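Local coordinates for uncharacterized protein (Pseudomonas aeruginosa UCBPP-PA14, PDB 3FD9) that acts as a transcriptional antiactivator of type III secretion genes, probably by disrupting self-association and DNA binding of the activator ExsA until the anti-antiactivator ExsC relieves it, at residues A[103-114]-A[213-223]. Residues are numbered along the deposited sequence; the frame is centred on the assembly and turned at random.
Sequences VLLPVYGWWESL and PEVLECLWQPL
W111 carries one end of this contact: its indole crosses P213, in the loop, at about a right angle, with P213 CG 3.3 Å above the W111 ring plane and displaced toward the rim. V215 CG1 comes instead to the edge of the same indole, in its plane, 3.7 Å from W111 CD1, while V215 CG2 meets L114 CD1 tip to tip. The two methyls of L216, which with V215 belongs to the 3-10 segment leading into helix 217-223, split between neighbouring tryptophans. L216 CD1 lies 4.0 Å from W111 CD1, and L216 CD2 sits at the edge of the W110 ring, near its plane, 4.0 Å from W110 CZ3. One turn back, V107 has CG1 anti to the backbone N (chi1 163°); both its branches reach L219 CD2, V107 CG2 at 3.6 Å, and CG1 also meets L216 CD2. At the other end, L104 CD2 approaches W220 CH2 at 4.1 Å, the two side chains crossing at about a right angle. L216 and L219 also touch W239 of helix 232-241, and W190 packs edge-to-face on W111. The axes of helices 103-114 and 217-223 run nearly antiparallel (165°), 12.9 Å apart: a tryptophan-rich, largely apolar interface joining helix 96-115 to the C-terminal region of a mainly helical fold.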
ATOM      1  N   VAL A 103       6.384 -22.986   2.806  1.00 32.61           N
ATOM      2  CA  VAL A 103       6.340 -24.386   2.427  1.00 31.72           C
ATOM      3  C   VAL A 103       5.061 -24.717   1.667  1.00 33.51           C
ATOM      4  O   VAL A 103       5.084 -24.893   0.456  1.00 36.56           O
ATOM      5  CB  VAL A 103       6.466 -25.312   3.654  1.00 32.25           C
ATOM      6  CG1 VAL A 103       6.490 -26.763   3.223  1.00 30.59           C
ATOM      7  CG2 VAL A 103       7.715 -24.989   4.425  1.00 29.96           C
ATOM      8  N   LEU A 104       3.944 -24.791   2.378  1.00 26.58           N
ATOM      9  CA  LEU A 104       2.720 -25.323   1.800  1.00 25.02           C
ATOM     10  C   LEU A 104       2.335 -24.691   0.469  1.00 25.64           C
ATOM     11  O   LEU A 104       2.048 -25.402  -0.494  1.00 27.39           O
ATOM     12  CB  LEU A 104       1.569 -25.226   2.792  1.00 24.12           C
ATOM     13  CG  LEU A 104       1.791 -25.905   4.148  1.00 23.94           C
ATOM     14  CD1 LEU A 104       0.502 -25.842   4.963  1.00 26.42           C
ATOM     15  CD2 LEU A 104       2.254 -27.336   3.982  1.00 25.15           C
ATOM     16  N   LEU A 105       2.331 -23.366   0.403  1.00 21.42           N
ATOM     17  CA  LEU A 105       1.940 -22.682  -0.827  1.00 20.55           C
ATOM     18  C   LEU A 105       2.933 -22.866  -1.987  1.00 21.82           C
ATOM     19  O   LEU A 105       2.530 -23.186  -3.106  1.00 23.06           O
ATOM     20  CB  LEU A 105       1.685 -21.196  -0.562  1.00 18.74           C
ATOM     21  CG  LEU A 105       0.420 -20.870   0.216  1.00 17.66           C
ATOM     22  CD1 LEU A 105       0.158 -19.389   0.150  1.00 19.05           C
ATOM     23  CD2 LEU A 105      -0.782 -21.639  -0.324  1.00 24.26           C
ATOM     24  N   PRO A 106       4.232 -22.650  -1.732  1.00 29.71           N
ATOM     25  CA  PRO A 106       5.220 -22.946  -2.780  1.00 30.72           C
ATOM     26  C   PRO A 106       5.152 -24.405  -3.227  1.00 32.61           C
ATOM     27  O   PRO A 106       5.084 -24.704  -4.422  1.00 33.97           O
ATOM     28  CB  PRO A 106       6.553 -22.688  -2.082  1.00 29.87           C
ATOM     29  CG  PRO A 106       6.223 -21.664  -1.027  1.00 29.93           C
ATOM     30  CD  PRO A 106       4.848 -22.043  -0.542  1.00 29.30           C
ATOM     31  N   VAL A 107       5.161 -25.312  -2.260  1.00 31.48           N
ATOM     32  CA  VAL A 107       5.117 -26.737  -2.545  1.00 32.67           C
ATOM     33  C   VAL A 107       3.901 -27.104  -3.378  1.00 34.31           C
ATOM     34  O   VAL A 107       3.988 -27.931  -4.286  1.00 36.75           O
ATOM     35  CB  VAL A 107       5.115 -27.561  -1.252  1.00 32.11           C
ATOM     36  CG1 VAL A 107       4.645 -28.980  -1.521  1.00 30.25           C
ATOM     37  CG2 VAL A 107       6.510 -27.547  -0.627  1.00 33.20           C
ATOM     38  N   TYR A 108       2.765 -26.496  -3.070  1.00 28.68           N
ATOM     39  CA  TYR A 108       1.539 -26.825  -3.788  1.00 29.26           C
ATOM     40  C   TYR A 108       1.579 -26.302  -5.208  1.00 29.57           C
ATOM     41  O   TYR A 108       1.071 -26.934  -6.118  1.00 27.92           O
ATOM     42  CB  TYR A 108       0.305 -26.277  -3.072  1.00 27.68           C
ATOM     43  CG  TYR A 108      -0.979 -26.722  -3.724  1.00 29.96           C
ATOM     44  CD1 TYR A 108      -1.685 -27.824  -3.241  1.00 32.72           C
ATOM     45  CD2 TYR A 108      -1.474 -26.064  -4.841  1.00 27.73           C
ATOM     46  CE1 TYR A 108      -2.861 -28.245  -3.843  1.00 26.57           C
ATOM     47  CE2 TYR A 108      -2.641 -26.477  -5.450  1.00 28.92           C
ATOM     48  CZ  TYR A 108      -3.331 -27.567  -4.947  1.00 28.55           C
ATOM     49  OH  TYR A 108      -4.496 -27.970  -5.549  1.00 34.12           O
ATOM     50  N   GLY A 109       2.179 -25.135  -5.395  1.00 27.79           N
ATOM     51  CA  GLY A 109       2.350 -24.598  -6.732  1.00 28.75           C
ATOM     52  C   GLY A 109       3.234 -25.513  -7.551  1.00 30.88           C
ATOM     53  O   GLY A 109       2.982 -25.760  -8.726  1.00 34.80           O
ATOM     54  N   TRP A 110       4.279 -26.021  -6.916  1.00 36.85           N
ATOM     55  CA  TRP A 110       5.173 -26.970  -7.558  1.00 36.66           C
ATOM     56  C   TRP A 110       4.439 -28.276  -7.875  1.00 36.94           C
ATOM     57  O   TRP A 110       4.420 -28.715  -9.017  1.00 38.57           O
ATOM     58  CB  TRP A 110       6.396 -27.226  -6.680  1.00 36.04           C
ATOM     59  CG  TRP A 110       7.339 -28.197  -7.267  1.00 37.93           C
ATOM     60  CD1 TRP A 110       8.387 -27.926  -8.101  1.00 37.88           C
ATOM     61  CD2 TRP A 110       7.327 -29.616  -7.084  1.00 36.51           C
ATOM     62  NE1 TRP A 110       9.028 -29.092  -8.445  1.00 38.99           N
ATOM     63  CE2 TRP A 110       8.394 -30.144  -7.833  1.00 36.36           C
ATOM     64  CE3 TRP A 110       6.518 -30.491  -6.359  1.00 36.42           C
ATOM     65  CZ2 TRP A 110       8.673 -31.502  -7.874  1.00 37.99           C
ATOM     66  CZ3 TRP A 110       6.795 -31.843  -6.401  1.00 39.35           C
ATOM     67  CH2 TRP A 110       7.861 -32.336  -7.157  1.00 42.39           C
ATOM     68  N   TRP A 111       3.828 -28.890  -6.868  1.00 33.44           N
ATOM     69  CA  TRP A 111       3.037 -30.091  -7.090  1.00 34.37           C
ATOM     70  C   TRP A 111       2.110 -29.892  -8.277  1.00 37.07           C
ATOM     71  O   TRP A 111       2.149 -30.635  -9.250  1.00 40.97           O
ATOM     72  CB  TRP A 111       2.217 -30.431  -5.850  1.00 33.07           C
ATOM     73  CG  TRP A 111       1.357 -31.642  -6.006  1.00 32.77           C
ATOM     74  CD1 TRP A 111       1.779 -32.933  -6.109  1.00 36.73           C
ATOM     75  CD2 TRP A 111      -0.074 -31.684  -6.068  1.00 35.27           C
ATOM     76  NE1 TRP A 111       0.703 -33.779  -6.233  1.00 37.16           N
ATOM     77  CE2 TRP A 111      -0.445 -33.036  -6.210  1.00 37.78           C
ATOM     78  CE3 TRP A 111      -1.076 -30.711  -6.017  1.00 35.25           C
ATOM     79  CZ2 TRP A 111      -1.774 -33.437  -6.303  1.00 39.66           C
ATOM     80  CZ3 TRP A 111      -2.392 -31.110  -6.104  1.00 36.34           C
ATOM     81  CH2 TRP A 111      -2.731 -32.461  -6.247  1.00 40.00           C
ATOM     82  N   GLU A 112       1.280 -28.868  -8.194  1.00 43.94           N
ATOM     83  CA  GLU A 112       0.362 -28.520  -9.265  1.00 44.18           C
ATOM     84  C   GLU A 112       0.990 -28.620 -10.663  1.00 45.81           C
ATOM     85  O   GLU A 112       0.353 -29.103 -11.599  1.00 47.82           O
ATOM     86  CB  GLU A 112      -0.132 -27.102  -9.027  1.00 42.65           C
ATOM     87  CG  GLU A 112      -1.376 -26.737  -9.763  1.00 45.43           C
ATOM     88  CD  GLU A 112      -1.718 -25.289  -9.566  1.00 47.72           C
ATOM     89  OE1 GLU A 112      -0.803 -24.440  -9.681  1.00 51.35           O
ATOM     90  OE2 GLU A 112      -2.898 -25.001  -9.283  1.00 48.44           O
ATOM     91  N   SER A 113       2.231 -28.151 -10.796  1.00 44.73           N
ATOM     92  CA  SER A 113       2.934 -28.122 -12.078  1.00 46.22           C
ATOM     93  C   SER A 113       3.211 -29.507 -12.630  1.00 47.98           C
ATOM     94  O   SER A 113       3.259 -29.683 -13.843  1.00 51.33           O
ATOM     95  CB  SER A 113       4.265 -27.380 -11.956  1.00 45.96           C
ATOM     96  OG  SER A 113       4.074 -26.012 -11.652  1.00 49.91           O
ATOM     97  N   LEU A 114       3.428 -30.484 -11.753  1.00 42.04           N
ATOM     98  CA  LEU A 114       3.620 -31.855 -12.209  1.00 43.89           C
ATOM     99  C   LEU A 114       2.405 -32.304 -13.006  1.00 45.95           C
ATOM    100  O   LEU A 114       2.538 -32.835 -14.103  1.00 47.07           O
ATOM    101  CB  LEU A 114       3.819 -32.809 -11.036  1.00 44.37           C
ATOM    102  CG  LEU A 114       5.038 -32.651 -10.137  1.00 45.53           C
ATOM    103  CD1 LEU A 114       5.027 -33.770  -9.108  1.00 42.83           C
ATOM    104  CD2 LEU A 114       6.330 -32.676 -10.953  1.00 48.38           C
ATOM    105  N   PRO A 213      -0.330 -36.729  -1.393  1.00 43.91           N
ATOM    106  CA  PRO A 213       0.131 -37.386  -2.624  1.00 45.83           C
ATOM    107  C   PRO A 213       1.454 -38.109  -2.410  1.00 47.65           C
ATOM    108  O   PRO A 213       2.269 -37.632  -1.632  1.00 47.78           O
ATOM    109  CB  PRO A 213       0.322 -36.216  -3.587  1.00 44.15           C
ATOM    110  CG  PRO A 213      -0.650 -35.196  -3.118  1.00 43.31           C
ATOM    111  CD  PRO A 213      -0.674 -35.318  -1.621  1.00 43.90           C
ATOM    112  N   GLU A 214       1.667 -39.232  -3.085  1.00 73.51           N
ATOM    113  CA  GLU A 214       2.832 -40.065  -2.803  1.00 75.27           C
ATOM    114  C   GLU A 214       4.122 -39.345  -3.168  1.00 72.88           C
ATOM    115  O   GLU A 214       5.165 -39.557  -2.552  1.00 73.22           O
ATOM    116  CB  GLU A 214       2.732 -41.407  -3.537  1.00 78.46           C
ATOM    117  CG  GLU A 214       3.341 -42.595  -2.782  1.00 88.51           C
ATOM    118  CD  GLU A 214       4.853 -42.726  -2.966  1.00101.99           C
ATOM    119  OE1 GLU A 214       5.313 -42.823  -4.128  1.00105.70           O
ATOM    120  OE2 GLU A 214       5.583 -42.753  -1.947  1.00103.26           O
ATOM    121  N   VAL A 215       4.038 -38.477  -4.168  1.00 42.54           N
ATOM    122  CA  VAL A 215       5.202 -37.759  -4.672  1.00 39.32           C
ATOM    123  C   VAL A 215       5.703 -36.685  -3.700  1.00 37.44           C
ATOM    124  O   VAL A 215       6.712 -36.030  -3.945  1.00 38.07           O
ATOM    125  CB  VAL A 215       4.884 -37.098  -6.020  1.00 39.92           C
ATOM    126  CG1 VAL A 215       4.006 -35.866  -5.813  1.00 36.36           C
ATOM    127  CG2 VAL A 215       6.174 -36.735  -6.766  1.00 42.52           C
ATOM    128  N   LEU A 216       4.994 -36.500  -2.595  1.00 38.20           N
ATOM    129  CA  LEU A 216       5.372 -35.480  -1.627  1.00 34.53           C
ATOM    130  C   LEU A 216       5.792 -36.123  -0.316  1.00 34.21           C
ATOM    131  O   LEU A 216       6.060 -35.431   0.664  1.00 31.10           O
ATOM    132  CB  LEU A 216       4.215 -34.495  -1.390  1.00 33.82           C
ATOM    133  CG  LEU A 216       3.733 -33.652  -2.572  1.00 39.51           C
ATOM    134  CD1 LEU A 216       2.505 -32.857  -2.192  1.00 31.58           C
ATOM    135  CD2 LEU A 216       4.813 -32.732  -3.058  1.00 32.04           C
ATOM    136  N   GLU A 217       5.863 -37.448  -0.311  1.00 46.45           N
ATOM    137  CA  GLU A 217       6.201 -38.197   0.892  1.00 49.13           C
ATOM    138  C   GLU A 217       7.541 -37.815   1.524  1.00 47.17           C
ATOM    139  O   GLU A 217       7.615 -37.596   2.728  1.00 45.18           O
ATOM    140  CB  GLU A 217       6.172 -39.701   0.610  1.00 53.52           C
ATOM    141  CG  GLU A 217       4.769 -40.273   0.410  1.00 67.07           C
ATOM    142  CD  GLU A 217       3.883 -40.121   1.643  1.00 78.99           C
ATOM    143  OE1 GLU A 217       4.400 -39.704   2.706  1.00 80.98           O
ATOM    144  OE2 GLU A 217       2.669 -40.421   1.547  1.00 83.33           O
ATOM    145  N   CYS A 218       8.599 -37.741   0.726  1.00 58.65           N
ATOM    146  CA  CYS A 218       9.918 -37.458   1.290  1.00 59.01           C
ATOM    147  C   CYS A 218      10.035 -36.027   1.817  1.00 54.56           C
ATOM    148  O   CYS A 218      10.928 -35.721   2.599  1.00 54.47           O
ATOM    149  CB  CYS A 218      11.052 -37.815   0.314  1.00 62.66           C
ATOM    150  SG  CYS A 218      10.578 -37.848  -1.419  1.00 73.57           S
ATOM    151  N   LEU A 219       9.129 -35.157   1.391  1.00 31.15           N
ATOM    152  CA  LEU A 219       8.982 -33.856   2.036  1.00 28.62           C
ATOM    153  C   LEU A 219       8.166 -33.968   3.324  1.00 28.11           C
ATOM    154  O   LEU A 219       8.520 -33.379   4.346  1.00 27.24           O
ATOM    155  CB  LEU A 219       8.290 -32.858   1.118  1.00 28.76           C
ATOM    156  CG  LEU A 219       7.835 -31.610   1.879  1.00 34.79           C
ATOM    157  CD1 LEU A 219       9.054 -30.864   2.407  1.00 32.91           C
ATOM    158  CD2 LEU A 219       6.956 -30.700   1.024  1.00 31.66           C
ATOM    159  N   TRP A 220       7.075 -34.727   3.271  1.00 34.42           N
ATOM    160  CA  TRP A 220       6.172 -34.808   4.405  1.00 33.93           C
ATOM    161  C   TRP A 220       6.769 -35.508   5.614  1.00 33.52           C
ATOM    162  O   TRP A 220       6.628 -35.031   6.736  1.00 30.22           O
ATOM    163  CB  TRP A 220       4.855 -35.476   4.021  1.00 35.29           C
ATOM    164  CG  TRP A 220       3.680 -34.839   4.708  1.00 38.01           C
ATOM    165  CD1 TRP A 220       2.990 -35.327   5.778  1.00 41.29           C
ATOM    166  CD2 TRP A 220       3.075 -33.575   4.386  1.00 40.55           C
ATOM    167  NE1 TRP A 220       1.988 -34.454   6.132  1.00 40.51           N
ATOM    168  CE2 TRP A 220       2.020 -33.375   5.292  1.00 41.14           C
ATOM    169  CE3 TRP A 220       3.319 -32.604   3.412  1.00 41.75           C
ATOM    170  CZ2 TRP A 220       1.212 -32.243   5.250  1.00 45.23           C
ATOM    171  CZ3 TRP A 220       2.511 -31.480   3.377  1.00 38.96           C
ATOM    172  CH2 TRP A 220       1.476 -31.311   4.286  1.00 39.16           C
ATOM    173  N   GLN A 221       7.424 -36.640   5.389  1.00 47.11           N
ATOM    174  CA  GLN A 221       8.061 -37.368   6.479  1.00 49.00           C
ATOM    175  C   GLN A 221       8.833 -36.430   7.422  1.00 48.61           C
ATOM    176  O   GLN A 221       8.528 -36.371   8.616  1.00 49.83           O
ATOM    177  CB  GLN A 221       8.926 -38.517   5.944  1.00 49.32           C
ATOM    178  CG  GLN A 221      10.209 -38.789   6.725  1.00 60.17           C
ATOM    179  CD  GLN A 221       9.974 -39.525   8.033  1.00 72.60           C
ATOM    180  OE1 GLN A 221       8.934 -40.158   8.232  1.00 76.59           O
ATOM    181  NE2 GLN A 221      10.951 -39.451   8.932  1.00 77.26           N
ATOM    182  N   PRO A 222       9.807 -35.669   6.892  1.00 38.71           N
ATOM    183  CA  PRO A 222      10.564 -34.744   7.744  1.00 37.03           C
ATOM    184  C   PRO A 222       9.703 -33.606   8.271  1.00 36.95           C
ATOM    185  O   PRO A 222       9.945 -33.110   9.365  1.00 37.85           O
ATOM    186  CB  PRO A 222      11.611 -34.163   6.793  1.00 37.66           C
ATOM    187  CG  PRO A 222      11.626 -35.065   5.613  1.00 37.19           C
ATOM    188  CD  PRO A 222      10.256 -35.618   5.493  1.00 38.93           C
ATOM    189  N   LEU A 223       8.717 -33.185   7.492  1.00 34.86           N
ATOM    190  CA  LEU A 223       7.918 -32.025   7.860  1.00 33.40           C
ATOM    191  C   LEU A 223       7.150 -32.287   9.157  1.00 34.06           C
ATOM    192  O   LEU A 223       6.980 -31.393   9.987  1.00 33.42           O
ATOM    193  CB  LEU A 223       6.962 -31.642   6.722  1.00 32.69           C
ATOM    194  CG  LEU A 223       6.405 -30.218   6.768  1.00 31.27           C
ATOM    195  CD1 LEU A 223       7.517 -29.210   6.581  1.00 27.19           C
ATOM    196  CD2 LEU A 223       5.340 -30.009   5.720  1.00 30.83           C
TER